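Local coordinates for protein putative eukaryotic translation initiation factor eIF-4E (Leishmania major, PDB 5WB5) that probably recognises the methylated cap structure, including cap 4, at the 5' end of messenger RNA and acts in translation initiation, at residues Thr28-Ser33 with Leu46-Thr51; Lys66-Leu71 with Asp133-Trp138; Glu148-Val153 with Pro162-Ile167; Val180-Ala185 with Met210-His215. All blocks are in the same frame, centred on the assembly; numbering follows the deposited sequence.

Contact 1: Thr28-Ser33 with Leu46-Thr51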
loop_
_atom_site.group_PDB
_atom_site.type_symbol
_atom_site.label_atom_id
_atom_site.label_comp_id
_atom_site.label_asym_id
_atom_site.label_seq_id
_atom_site.Cartn_x
_atom_site.Cartn_y
_atom_site.Cartn_z
ATOM N N THR A 28 3.488 5.655 -5.699
ATOM C CA THR A 28 2.300 6.492 -5.722
ATOM C C THR A 28 1.160 5.797 -4.988
ATOM O O THR A 28 0.963 4.581 -5.128
ATOM C CB THR A 28 1.876 6.805 -7.159
ATOM O OG1 THR A 28 2.976 7.381 -7.875
ATOM C CG2 THR A 28 0.703 7.776 -7.175
ATOM N N LEU A 29 0.413 6.587 -4.216
ATOM C CA LEU A 29 -0.738 6.129 -3.452
ATOM C C LEU A 29 -2.026 6.577 -4.135
ATOM O O LEU A 29 -2.120 7.706 -4.630
ATOM C CB LEU A 29 -0.683 6.675 -2.018
ATOM C CG LEU A 29 -1.901 6.480 -1.106
ATOM C CD1 LEU A 29 -2.063 5.034 -0.690
ATOM C CD2 LEU A 29 -1.800 7.374 0.125
ATOM N N TRP A 30 -3.017 5.685 -4.150
ATOM C CA TRP A 30 -4.318 5.934 -4.750
ATOM C C TRP A 30 -5.401 5.492 -3.776
ATOM O O TRP A 30 -5.176 4.633 -2.919
ATOM C CB TRP A 30 -4.491 5.183 -6.078
ATOM C CG TRP A 30 -3.292 5.203 -6.995
ATOM C CD1 TRP A 30 -2.041 4.712 -6.735
ATOM C CD2 TRP A 30 -3.251 5.707 -8.336
ATOM N NE1 TRP A 30 -1.224 4.896 -7.825
ATOM C CE2 TRP A 30 -1.941 5.504 -8.821
ATOM C CE3 TRP A 30 -4.192 6.317 -9.170
ATOM C CZ2 TRP A 30 -1.552 5.890 -10.101
ATOM C CZ3 TRP A 30 -3.802 6.701 -10.440
ATOM C CH2 TRP A 30 -2.493 6.485 -10.894
ATOM N N TYR A 31 -6.591 6.076 -3.928
ATOM C CA TYR A 31 -7.748 5.745 -3.105
ATOM C C TYR A 31 -9.002 5.731 -3.965
ATOM O O TYR A 31 -9.219 6.651 -4.757
ATOM C CB TYR A 31 -7.939 6.754 -1.973
ATOM C CG TYR A 31 -9.286 6.670 -1.284
ATOM C CD1 TYR A 31 -10.381 7.382 -1.763
ATOM C CD2 TYR A 31 -9.461 5.888 -0.153
ATOM C CE1 TYR A 31 -11.608 7.311 -1.136
ATOM C CE2 TYR A 31 -10.682 5.813 0.481
ATOM C CZ TYR A 31 -11.752 6.525 -0.010
ATOM O OH TYR A 31 -12.967 6.444 0.632
ATOM N N ASP A 32 -9.830 4.700 -3.809
ATOM C CA ASP A 32 -11.107 4.681 -4.521
ATOM C C ASP A 32 -12.205 4.147 -3.612
ATOM O O ASP A 32 -11.942 3.489 -2.603
ATOM C CB ASP A 32 -11.043 3.868 -5.826
ATOM C CG ASP A 32 -10.824 2.384 -5.601
ATOM O OD1 ASP A 32 -10.940 1.920 -4.451
ATOM O OD2 ASP A 32 -10.537 1.675 -6.590
ATOM N N SER A 33 -13.452 4.461 -3.988
ATOM C CA SER A 33 -14.638 4.139 -3.202
ATOM C C SER A 33 -15.884 4.462 -4.017
ATOM O O SER A 33 -15.775 5.055 -5.098
ATOM C CB SER A 33 -14.642 4.919 -1.883
ATOM O OG SER A 33 -14.861 6.303 -2.108
ATOM N N LEU A 46 -10.151 5.879 -10.049
ATOM C CA LEU A 46 -8.964 5.915 -9.213
ATOM C C LEU A 46 -8.467 7.347 -9.046
ATOM O O LEU A 46 -8.441 8.126 -10.003
ATOM C CB LEU A 46 -7.854 5.046 -9.806
ATOM C CG LEU A 46 -8.178 3.558 -9.925
ATOM C CD1 LEU A 46 -7.126 2.874 -10.775
ATOM C CD2 LEU A 46 -8.272 2.902 -8.552
ATOM N N VAL A 47 -8.062 7.684 -7.825
ATOM C CA VAL A 47 -7.616 9.026 -7.479
ATOM C C VAL A 47 -6.203 8.931 -6.907
ATOM O O VAL A 47 -6.001 8.511 -5.776
ATOM C CB VAL A 47 -8.571 9.682 -6.456
ATOM C CG1 VAL A 47 -8.111 11.100 -6.127
ATOM C CG2 VAL A 47 -9.998 9.679 -6.987
ATOM N N PRO A 48 -5.185 9.331 -7.685
ATOM C CA PRO A 48 -3.821 9.360 -7.132
ATOM C C PRO A 48 -3.680 10.476 -6.108
ATOM O O PRO A 48 -4.098 11.612 -6.348
ATOM C CB PRO A 48 -2.942 9.604 -8.365
ATOM C CG PRO A 48 -3.835 10.292 -9.329
ATOM C CD PRO A 48 -5.213 9.737 -9.097
ATOM N N ILE A 49 -3.081 10.146 -4.964
ATOM C CA ILE A 49 -3.032 11.071 -3.835
ATOM C C ILE A 49 -1.653 11.707 -3.711
ATOM O O ILE A 49 -1.526 12.935 -3.699
ATOM C CB ILE A 49 -3.423 10.360 -2.529
ATOM C CG1 ILE A 49 -4.880 9.899 -2.609
ATOM C CG2 ILE A 49 -3.213 11.290 -1.327
ATOM C CD1 ILE A 49 -5.360 9.129 -1.399
ATOM N N MET A 50 -0.614 10.881 -3.604
ATOM C CA MET A 50 0.711 11.395 -3.288
ATOM C C MET A 50 1.773 10.419 -3.767
ATOM O O MET A 50 1.589 9.199 -3.716
ATOM C CB MET A 50 0.849 11.634 -1.781
ATOM C CG MET A 50 2.205 12.142 -1.340
ATOM S SD MET A 50 2.269 12.346 0.450
ATOM C CE MET A 50 4.007 12.731 0.671
ATOM N N THR A 51 2.893 10.974 -4.220
ATOM C CA THR A 51 4.060 10.195 -4.604
ATOM C C THR A 51 5.174 10.414 -3.588
ATOM O O THR A 51 5.424 11.545 -3.157
ATOM C CB THR A 51 4.547 10.576 -6.004
ATOM O OG1 THR A 51 3.497 10.354 -6.952
ATOM C CG2 THR A 51 5.765 9.742 -6.406
#

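Contact 2: Lys66-Leu71 with Asp133-Trp138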
loop_
_atom_site.group_PDB
_atom_site.type_symbol
_atom_site.label_atom_id
_atom_site.label_comp_id
_atom_site.label_asym_id
_atom_site.label_seq_id
_atom_site.Cartn_x
_atom_site.Cartn_y
_atom_site.Cartn_z
ATOM N N LYS A 66 -5.545 7.799 6.290
ATOM C CA LYS A 66 -6.552 7.435 7.275
ATOM C C LYS A 66 -6.373 5.974 7.683
ATOM O O LYS A 66 -6.105 5.121 6.830
ATOM C CB LYS A 66 -7.956 7.645 6.715
ATOM C CG LYS A 66 -8.268 9.091 6.324
ATOM C CD LYS A 66 -8.467 9.981 7.542
ATOM C CE LYS A 66 -8.641 11.443 7.144
ATOM N NZ LYS A 66 -9.756 11.644 6.180
ATOM N N PRO A 67 -6.488 5.643 8.967
ATOM C CA PRO A 67 -6.372 4.239 9.370
ATOM C C PRO A 67 -7.527 3.413 8.833
ATOM O O PRO A 67 -8.634 3.910 8.611
ATOM C CB PRO A 67 -6.393 4.302 10.901
ATOM C CG PRO A 67 -7.084 5.566 11.221
ATOM C CD PRO A 67 -6.723 6.525 10.122
ATOM N N LEU A 68 -7.251 2.126 8.623
ATOM C CA LEU A 68 -8.273 1.225 8.107
ATOM C C LEU A 68 -9.389 1.013 9.120
ATOM O O LEU A 68 -10.543 0.807 8.733
ATOM C CB LEU A 68 -7.640 -0.109 7.722
ATOM C CG LEU A 68 -6.394 -0.006 6.840
ATOM C CD1 LEU A 68 -5.748 -1.368 6.684
ATOM C CD2 LEU A 68 -6.736 0.583 5.483
ATOM N N HIS A 69 -9.068 1.068 10.415
ATOM C CA HIS A 69 -10.092 0.912 11.443
ATOM C C HIS A 69 -11.181 1.965 11.310
ATOM O O HIS A 69 -12.339 1.708 11.658
ATOM C CB HIS A 69 -9.451 0.987 12.829
ATOM C CG HIS A 69 -10.440 1.044 13.951
ATOM N ND1 HIS A 69 -11.627 0.344 13.934
ATOM C CD2 HIS A 69 -10.415 1.716 15.125
ATOM C CE1 HIS A 69 -12.292 0.584 15.050
ATOM N NE2 HIS A 69 -11.578 1.414 15.791
ATOM N N ALA A 70 -10.835 3.150 10.811
ATOM C CA ALA A 70 -11.789 4.234 10.627
ATOM C C ALA A 70 -12.159 4.464 9.172
ATOM O O ALA A 70 -12.952 5.365 8.884
ATOM C CB ALA A 70 -11.226 5.531 11.221
ATOM N N LEU A 71 -11.623 3.671 8.252
ATOM C CA LEU A 71 -11.865 3.881 6.837
ATOM C C LEU A 71 -13.265 3.401 6.455
ATOM O O LEU A 71 -13.896 2.607 7.159
ATOM C CB LEU A 71 -10.805 3.157 6.006
ATOM C CG LEU A 71 -10.735 3.492 4.517
ATOM C CD1 LEU A 71 -10.469 4.973 4.306
ATOM C CD2 LEU A 71 -9.656 2.655 3.846
ATOM N N ASP A 133 -4.465 -4.442 14.951
ATOM C CA ASP A 133 -3.562 -5.359 14.264
ATOM C C ASP A 133 -3.664 -5.208 12.753
ATOM O O ASP A 133 -2.670 -5.395 12.041
ATOM C CB ASP A 133 -3.863 -6.798 14.679
ATOM C CG ASP A 133 -3.487 -7.080 16.122
ATOM O OD1 ASP A 133 -2.458 -6.547 16.590
ATOM O OD2 ASP A 133 -4.222 -7.836 16.792
ATOM N N LEU A 134 -4.847 -4.862 12.243
ATOM C CA LEU A 134 -4.999 -4.639 10.808
ATOM C C LEU A 134 -4.172 -3.441 10.349
ATOM O O LEU A 134 -3.452 -3.516 9.344
ATOM C CB LEU A 134 -6.477 -4.437 10.470
ATOM C CG LEU A 134 -6.818 -4.190 9.000
ATOM C CD1 LEU A 134 -6.465 -5.397 8.157
ATOM C CD2 LEU A 134 -8.287 -3.843 8.861
ATOM N N ASP A 135 -4.273 -2.318 11.064
ATOM C CA ASP A 135 -3.450 -1.164 10.724
ATOM C C ASP A 135 -1.970 -1.502 10.836
ATOM O O ASP A 135 -1.164 -1.085 9.996
ATOM C CB ASP A 135 -3.797 0.019 11.628
ATOM C CG ASP A 135 -5.208 0.528 11.414
ATOM O OD1 ASP A 135 -5.654 0.605 10.247
ATOM O OD2 ASP A 135 -5.871 0.856 12.423
ATOM N N LYS A 136 -1.591 -2.255 11.874
ATOM C CA LYS A 136 -0.186 -2.608 12.058
ATOM C C LYS A 136 0.327 -3.451 10.898
ATOM O O LYS A 136 1.444 -3.237 10.414
ATOM C CB LYS A 136 0.004 -3.353 13.380
ATOM C CG LYS A 136 -0.192 -2.491 14.623
ATOM C CD LYS A 136 -0.144 -3.336 15.886
ATOM C CE LYS A 136 -0.398 -2.502 17.130
ATOM N NZ LYS A 136 -0.562 -3.351 18.345
ATOM N N ALA A 137 -0.476 -4.412 10.434
ATOM C CA ALA A 137 -0.064 -5.237 9.303
ATOM C C ALA A 137 0.013 -4.415 8.024
ATOM O O ALA A 137 0.921 -4.607 7.204
ATOM C CB ALA A 137 -1.030 -6.408 9.133
ATOM N N TRP A 138 -0.935 -3.497 7.836
ATOM C CA TRP A 138 -0.893 -2.614 6.677
ATOM C C TRP A 138 0.396 -1.796 6.672
ATOM O O TRP A 138 1.093 -1.710 5.651
ATOM C CB TRP A 138 -2.137 -1.719 6.696
ATOM C CG TRP A 138 -2.245 -0.729 5.586
ATOM C CD1 TRP A 138 -2.548 0.594 5.707
ATOM C CD2 TRP A 138 -2.065 -0.973 4.186
ATOM N NE1 TRP A 138 -2.566 1.191 4.473
ATOM C CE2 TRP A 138 -2.271 0.251 3.521
ATOM C CE3 TRP A 138 -1.749 -2.104 3.429
ATOM C CZ2 TRP A 138 -2.170 0.377 2.140
ATOM C CZ3 TRP A 138 -1.647 -1.977 2.055
ATOM C CH2 TRP A 138 -1.858 -0.746 1.426
#

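Contact 3: Glu148-Val153 with Pro162-Ile167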
loop_
_atom_site.group_PDB
_atom_site.type_symbol
_atom_site.label_atom_id
_atom_site.label_comp_id
_atom_site.label_asym_id
_atom_site.label_seq_id
_atom_site.Cartn_x
_atom_site.Cartn_y
_atom_site.Cartn_z
ATOM N N GLU A 148 12.051 -2.454 0.259
ATOM C CA GLU A 148 12.526 -3.435 -0.712
ATOM C C GLU A 148 12.900 -4.769 -0.079
ATOM O O GLU A 148 13.668 -5.535 -0.668
ATOM C CB GLU A 148 13.720 -2.894 -1.511
ATOM C CG GLU A 148 13.396 -1.684 -2.367
ATOM C CD GLU A 148 12.457 -2.009 -3.507
ATOM O OE1 GLU A 148 12.303 -3.208 -3.832
ATOM O OE2 GLU A 148 11.871 -1.064 -4.075
ATOM N N TYR A 149 12.386 -5.073 1.114
ATOM C CA TYR A 149 12.548 -6.399 1.695
ATOM C C TYR A 149 11.265 -7.215 1.622
ATOM O O TYR A 149 11.072 -8.138 2.423
ATOM C CB TYR A 149 13.057 -6.313 3.138
ATOM C CG TYR A 149 12.260 -5.452 4.092
ATOM C CD1 TYR A 149 12.474 -4.081 4.156
ATOM C CD2 TYR A 149 11.334 -6.011 4.966
ATOM C CE1 TYR A 149 11.771 -3.287 5.039
ATOM C CE2 TYR A 149 10.625 -5.220 5.859
ATOM C CZ TYR A 149 10.852 -3.857 5.894
ATOM O OH TYR A 149 10.153 -3.051 6.768
ATOM N N LEU A 150 10.386 -6.893 0.674
ATOM C CA LEU A 150 9.287 -7.788 0.341
ATOM C C LEU A 150 9.752 -8.889 -0.606
ATOM O O LEU A 150 9.161 -9.973 -0.631
ATOM C CB LEU A 150 8.133 -6.987 -0.269
ATOM C CG LEU A 150 6.719 -7.569 -0.183
ATOM C CD1 LEU A 150 6.299 -7.854 1.253
ATOM C CD2 LEU A 150 5.733 -6.613 -0.825
ATOM N N ASP A 151 10.805 -8.625 -1.380
ATOM C CA ASP A 151 11.512 -9.652 -2.144
ATOM C C ASP A 151 13.001 -9.346 -2.033
ATOM O O ASP A 151 13.484 -8.379 -2.632
ATOM C CB ASP A 151 11.060 -9.679 -3.605
ATOM C CG ASP A 151 11.233 -8.342 -4.294
ATOM O OD1 ASP A 151 11.050 -7.302 -3.626
ATOM O OD2 ASP A 151 11.559 -8.332 -5.500
ATOM N N CYS A 152 13.726 -10.160 -1.267
ATOM C CA CYS A 152 15.115 -9.877 -0.926
ATOM C C CYS A 152 16.108 -10.439 -1.938
ATOM O O CYS A 152 17.314 -10.428 -1.666
ATOM C CB CYS A 152 15.436 -10.434 0.464
ATOM S SG CYS A 152 15.654 -12.228 0.507
ATOM N N VAL A 153 15.635 -10.916 -3.088
ATOM C CA VAL A 153 16.489 -11.503 -4.123
ATOM C C VAL A 153 17.613 -12.342 -3.518
ATOM O O VAL A 153 17.434 -12.986 -2.483
ATOM C CB VAL A 153 17.070 -10.411 -5.060
ATOM C CG1 VAL A 153 15.949 -9.568 -5.656
ATOM C CG2 VAL A 153 18.090 -9.528 -4.338
ATOM N N PRO A 162 12.243 -5.486 -11.596
ATOM C CA PRO A 162 11.557 -5.709 -10.321
ATOM C C PRO A 162 10.473 -6.767 -10.435
ATOM O O PRO A 162 9.889 -6.987 -11.499
ATOM C CB PRO A 162 10.954 -4.337 -10.005
ATOM C CG PRO A 162 10.689 -3.746 -11.340
ATOM C CD PRO A 162 11.767 -4.261 -12.265
ATOM N N PHE A 163 10.211 -7.426 -9.308
ATOM C CA PHE A 163 9.194 -8.467 -9.227
ATOM C C PHE A 163 7.893 -7.976 -8.611
ATOM O O PHE A 163 6.815 -8.372 -9.058
ATOM C CB PHE A 163 9.723 -9.656 -8.419
ATOM C CG PHE A 163 8.692 -10.714 -8.151
ATOM C CD1 PHE A 163 8.148 -11.452 -9.190
ATOM C CD2 PHE A 163 8.273 -10.980 -6.858
ATOM C CE1 PHE A 163 7.201 -12.429 -8.945
ATOM C CE2 PHE A 163 7.327 -11.957 -6.608
ATOM C CZ PHE A 163 6.791 -12.682 -7.651
ATOM N N VAL A 164 7.971 -7.125 -7.595
ATOM C CA VAL A 164 6.788 -6.559 -6.959
ATOM C C VAL A 164 6.487 -5.215 -7.605
ATOM O O VAL A 164 7.361 -4.342 -7.685
ATOM C CB VAL A 164 7.003 -6.411 -5.443
ATOM C CG1 VAL A 164 5.824 -5.698 -4.790
ATOM C CG2 VAL A 164 7.215 -7.776 -4.812
ATOM N N THR A 165 5.252 -5.047 -8.076
ATOM C CA THR A 165 4.830 -3.800 -8.699
ATOM C C THR A 165 3.962 -2.944 -7.791
ATOM O O THR A 165 3.959 -1.714 -7.936
ATOM C CB THR A 165 4.059 -4.079 -9.994
ATOM O OG1 THR A 165 2.871 -4.825 -9.698
ATOM C CG2 THR A 165 4.920 -4.863 -10.974
ATOM N N GLY A 166 3.218 -3.552 -6.874
ATOM C CA GLY A 166 2.417 -2.748 -5.969
ATOM C C GLY A 166 1.690 -3.595 -4.950
ATOM O O GLY A 166 1.879 -4.808 -4.869
ATOM N N ILE A 167 0.851 -2.921 -4.160
ATOM C CA ILE A 167 0.017 -3.564 -3.152
ATOM C C ILE A 167 -1.317 -2.835 -3.084
ATOM O O ILE A 167 -1.444 -1.674 -3.480
ATOM C CB ILE A 167 0.671 -3.590 -1.749
ATOM C CG1 ILE A 167 0.991 -2.173 -1.275
ATOM C CG2 ILE A 167 1.925 -4.451 -1.762
ATOM C CD1 ILE A 167 1.441 -2.101 0.168
#

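Contact 4: Val180-Ala185 with Met210-His215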
loop_
_atom_site.group_PDB
_atom_site.type_symbol
_atom_site.label_atom_id
_atom_site.label_comp_id
_atom_site.label_asym_id
_atom_site.label_seq_id
_atom_site.Cartn_x
_atom_site.Cartn_y
_atom_site.Cartn_z
ATOM N N VAL A 180 -0.704 -8.292 -2.915
ATOM C CA VAL A 180 0.599 -7.893 -3.429
ATOM C C VAL A 180 0.606 -8.220 -4.915
ATOM O O VAL A 180 0.579 -9.396 -5.300
ATOM C CB VAL A 180 1.744 -8.605 -2.695
ATOM C CG1 VAL A 180 3.098 -8.144 -3.226
ATOM C CG2 VAL A 180 1.644 -8.365 -1.201
ATOM N N TRP A 181 0.609 -7.182 -5.749
ATOM C CA TRP A 181 0.616 -7.335 -7.197
ATOM C C TRP A 181 2.057 -7.431 -7.680
ATOM O O TRP A 181 2.841 -6.482 -7.509
ATOM C CB TRP A 181 -0.088 -6.163 -7.881
ATOM C CG TRP A 181 -1.570 -6.120 -7.686
ATOM C CD1 TRP A 181 -2.269 -6.519 -6.583
ATOM C CD2 TRP A 181 -2.542 -5.653 -8.630
ATOM N NE1 TRP A 181 -3.616 -6.324 -6.779
ATOM C CE2 TRP A 181 -3.810 -5.794 -8.028
ATOM C CE3 TRP A 181 -2.463 -5.126 -9.922
ATOM C CZ2 TRP A 181 -4.988 -5.429 -8.674
ATOM C CZ3 TRP A 181 -3.634 -4.764 -10.563
ATOM C CH2 TRP A 181 -4.880 -4.916 -9.938
ATOM N N VAL A 182 2.387 -8.570 -8.294
ATOM C CA VAL A 182 3.708 -8.829 -8.855
ATOM C C VAL A 182 3.649 -8.648 -10.368
ATOM O O VAL A 182 2.629 -8.208 -10.912
ATOM C CB VAL A 182 4.200 -10.243 -8.486
ATOM C CG1 VAL A 182 4.227 -10.414 -6.977
ATOM C CG2 VAL A 182 3.318 -11.309 -9.125
ATOM N N SER A 183 4.735 -9.002 -11.058
ATOM C CA SER A 183 4.847 -8.807 -12.497
ATOM C C SER A 183 4.977 -10.099 -13.288
ATOM O O SER A 183 4.537 -10.141 -14.439
ATOM C CB SER A 183 6.058 -7.917 -12.822
ATOM O OG SER A 183 7.268 -8.533 -12.420
ATOM N N ASP A 184 5.564 -11.145 -12.712
ATOM C CA ASP A 184 5.786 -12.412 -13.406
ATOM C C ASP A 184 5.028 -13.506 -12.664
ATOM O O ASP A 184 5.433 -13.920 -11.573
ATOM C CB ASP A 184 7.279 -12.735 -13.488
ATOM C CG ASP A 184 7.564 -13.998 -14.282
ATOM O OD1 ASP A 184 7.337 -14.000 -15.511
ATOM O OD2 ASP A 184 8.021 -14.990 -13.677
ATOM N N ALA A 185 3.928 -13.972 -13.256
ATOM C CA ALA A 185 3.128 -15.029 -12.653
ATOM C C ALA A 185 3.764 -16.406 -12.789
ATOM O O ALA A 185 3.309 -17.346 -12.129
ATOM C CB ALA A 185 1.733 -15.051 -13.279
ATOM N N MET A 210 -5.357 -17.334 1.742
ATOM C CA MET A 210 -4.188 -16.938 0.960
ATOM C C MET A 210 -4.315 -17.557 -0.421
ATOM O O MET A 210 -4.435 -18.779 -0.546
ATOM C CB MET A 210 -2.885 -17.376 1.634
ATOM C CG MET A 210 -1.636 -17.020 0.834
ATOM S SD MET A 210 -0.118 -17.074 1.806
ATOM C CE MET A 210 -0.226 -15.526 2.698
ATOM N N VAL A 211 -4.287 -16.715 -1.447
ATOM C CA VAL A 211 -4.586 -17.141 -2.810
ATOM C C VAL A 211 -3.736 -16.325 -3.770
ATOM O O VAL A 211 -3.685 -15.097 -3.671
ATOM C CB VAL A 211 -6.084 -16.964 -3.137
ATOM C CG1 VAL A 211 -6.381 -17.370 -4.577
ATOM C CG2 VAL A 211 -6.953 -17.755 -2.164
ATOM N N PHE A 212 -3.076 -17.002 -4.704
ATOM C CA PHE A 212 -2.440 -16.336 -5.831
ATOM C C PHE A 212 -3.359 -16.417 -7.042
ATOM O O PHE A 212 -4.030 -17.430 -7.256
ATOM C CB PHE A 212 -1.086 -16.957 -6.168
ATOM C CG PHE A 212 -0.349 -16.224 -7.255
ATOM C CD1 PHE A 212 0.309 -15.035 -6.981
ATOM C CD2 PHE A 212 -0.324 -16.713 -8.550
ATOM C CE1 PHE A 212 0.983 -14.351 -7.975
ATOM C CE2 PHE A 212 0.351 -16.032 -9.551
ATOM C CZ PHE A 212 1.005 -14.850 -9.261
ATOM N N THR A 213 -3.383 -15.347 -7.833
ATOM C CA THR A 213 -4.273 -15.265 -8.984
ATOM C C THR A 213 -3.556 -14.552 -10.118
ATOM O O THR A 213 -3.163 -13.391 -9.968
ATOM C CB THR A 213 -5.567 -14.528 -8.624
ATOM O OG1 THR A 213 -6.177 -15.153 -7.489
ATOM C CG2 THR A 213 -6.537 -14.547 -9.794
ATOM N N LYS A 214 -3.383 -15.245 -11.240
ATOM C CA LYS A 214 -2.860 -14.607 -12.439
ATOM C C LYS A 214 -3.939 -13.739 -13.073
ATOM O O LYS A 214 -5.124 -14.085 -13.065
ATOM C CB LYS A 214 -2.373 -15.658 -13.440
ATOM C CG LYS A 214 -1.789 -15.071 -14.719
ATOM C CD LYS A 214 -1.286 -16.161 -15.654
ATOM C CE LYS A 214 -0.719 -15.572 -16.937
ATOM N NZ LYS A 214 -0.269 -16.628 -17.887
ATOM N N HIS A 215 -3.525 -12.605 -13.620
ATOM C CA HIS A 215 -4.469 -11.665 -14.205
ATOM C C HIS A 215 -4.893 -12.115 -15.598
ATOM O O HIS A 215 -6.080 -12.308 -15.858
ATOM C CB HIS A 215 -3.859 -10.264 -14.264
ATOM C CG HIS A 215 -3.507 -9.704 -12.921
ATOM N ND1 HIS A 215 -2.502 -8.777 -12.740
ATOM C CD2 HIS A 215 -4.034 -9.932 -11.694
ATOM C CE1 HIS A 215 -2.423 -8.462 -11.460
ATOM N NE2 HIS A 215 -3.341 -9.148 -10.803
#

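Contact 1: Thr28-Ser33 with Leu46-Thr51
T28 to Y31 pairs antiparallel with V47 to T51, joining an edge strand of the curved eIF4E sheet to its neighbour. L29 is gripped through both backbone polar atoms: L29 N gives to M50 O at 2.9 Å, and L29 O accepts I49 N at 2.6 Å. Between the pairs T28-T51 and W30-P48 one residue, L29, is matched by two, I49 and M50, a beta bulge. Further along, Y31 N donates to V47 O at 3.1 Å, and the same V47 O receives the CA-H of W30. The return bond from V47 N to Y31 O is weak (3.4 Å). The hydroxyls of T28 and T51 share a hydrogen bond, T28 OG1 to T51 OG1 at 3.2 Å. Other polar ends are satisfied elsewhere: Y31 OH by S75 OG, and D32 OD2 by a weak bond to H78. I49 CD1 reaches Y31 CB at 3.6 Å, and the second protein of the assembly packs against I49 and M50. With CG anti to its carbonyl carbon (chi1 -42°), W30 brings its indole alongside P48 for a CH-pi contact over the ring face: P48 CB sits 3.7 Å from the centroid of the W30 six-membered ring, 17° off its normal.

Contact 2: Lys66-Leu71 with Asp133-Trp138
D135 OD1 takes the backbone N of L68 at 2.7 Å, on the syn side of the carboxylate and 21° out of its plane; the bond is bent, with an N-H...O angle of 132°. D135 OD1 also receives a weak bond from H69 N at 3.4 Å. The carboxylate therefore meets two successive amides at the start of a short turn, which closes on itself through A70 N to P67 O and L71 N to L68 O. With CG beside its own backbone N (chi1 -65°), D135 swings its carboxylate toward the loop. Its place in the first turn of helix 133-147, where T132 OG1 accepts D135 N, would tend to favour the negative charge.

Carbon flanks this polar core: P67 CB lies 3.8 Å from D135 OD2, and H69 CB 3.6 Å from that same oxygen. Deeper in, L68 enters between two side chains of the helix. L68 CD1 reaches W138 CB at 3.6 Å and L134 CG at 3.8 Å, while L68 CD2 lies over one face of the indole. M169 of strand 164-171 touches both L68 and L134. A70 is bonded through its backbone to the second protein of the assembly. The loop thus fastens to the start of a helix packed on the curved antiparallel sheet, the layering characteristic of the eIF4E fold.

Contact 3: Glu148-Val153 with Pro162-Ile167
L150 and V164 carry the apolar part of this contact. L150 CD2 comes within 4.1 Å of V164 CG1, the two side chains crossing at about a right angle, and L150 CD2 also reaches I167 CG2, more loosely, at 4.5 Å. L150 has CG anti to its backbone N (chi1 -156°), which extends the side chain over the strand and lets one branch serve both residues.

A second group of contacts sets a carboxylate against carbon. D151 OD2 lies 3.7 Å from F163 CB and near the plane of the phenyl ring at its edge, with carboxylate and ring planes 44° apart. D151 OD1 is 4.0 Å from V164 CG2, the two side chains running antiparallel alongside one another.

The charges find their partners outside the two segments: basic side chains of the second protein in the assembly pair with D151 OD1 and E148 OE1, while R25 pairs with E148 OE2 and also donates to V164 O, so one arginine links both segments.

E148, the first residue beyond helix 133-147, has the positive phi of a Schellman motif, which turns the chain into the loop. The strand on the other side has a classic beta bulge, T165 and G166 both facing W181. L150 also packs on V180 of strand 175-182 and L194 of helix 188-200, and F163 on V182 and I191, so the loop lies where that helix meets the sheet.

Contact 4: Val180-Ala185 with Met210-His215
V182 and A185 meet F212 at the end of the antiparallel eIF4E sheet, where side chains reach across strand 97-104, which lies between strands 175-182 and 210-214. The more enclosed part centres on F212. V182 CG2 approaches the ring at its edge, 4.0 Å from F212 CE1, and A185 CA also lies near the ring plane, 4.0 Å from F212 CZ. CG anti to the backbone N (chi1 -175°) carries the F212 ring toward these two, and I191 of helix 188-200 adds a further apolar neighbour.

Toward solvent the contact thins to the exposed K214, whose chain is fully extended; K214 CG passes 3.8 Å from A185 CB. Beyond it, two aromatic rings make a separate contact: the edge of H215 is turned to the face of W181, centroids 4.8 Å apart and planes at 55°. H215 ND1 is bonded to N93 O, which helps fix the imidazole. H215 CE1 lies over the indole face, displaced toward its rim, 3.7 Å from W181 CE3.

Along the chain the four contacts close one after another, all within one eIF4E fold. Contacts 1, 3 and 4 reach the same antiparallel sheet: contact 1 at the 47-54 edge, contact 4 at the 210-214 edge, their centres about 21 Å apart. Contacts 3 and 4, centres about 12 Å apart, meet along neighbouring strands 164-171 and 175-182, where G166 O faces W181 N at 2.8 Å. Contact 2 joins contact 3 through W138 and I167 and touches contact 1 through Y31 and L71. Helix 133-147 links contacts 2 and 3, whose centres are about 22 Å apart. The second protein binds on the side of contacts 1 to 3 and does not touch contact 4.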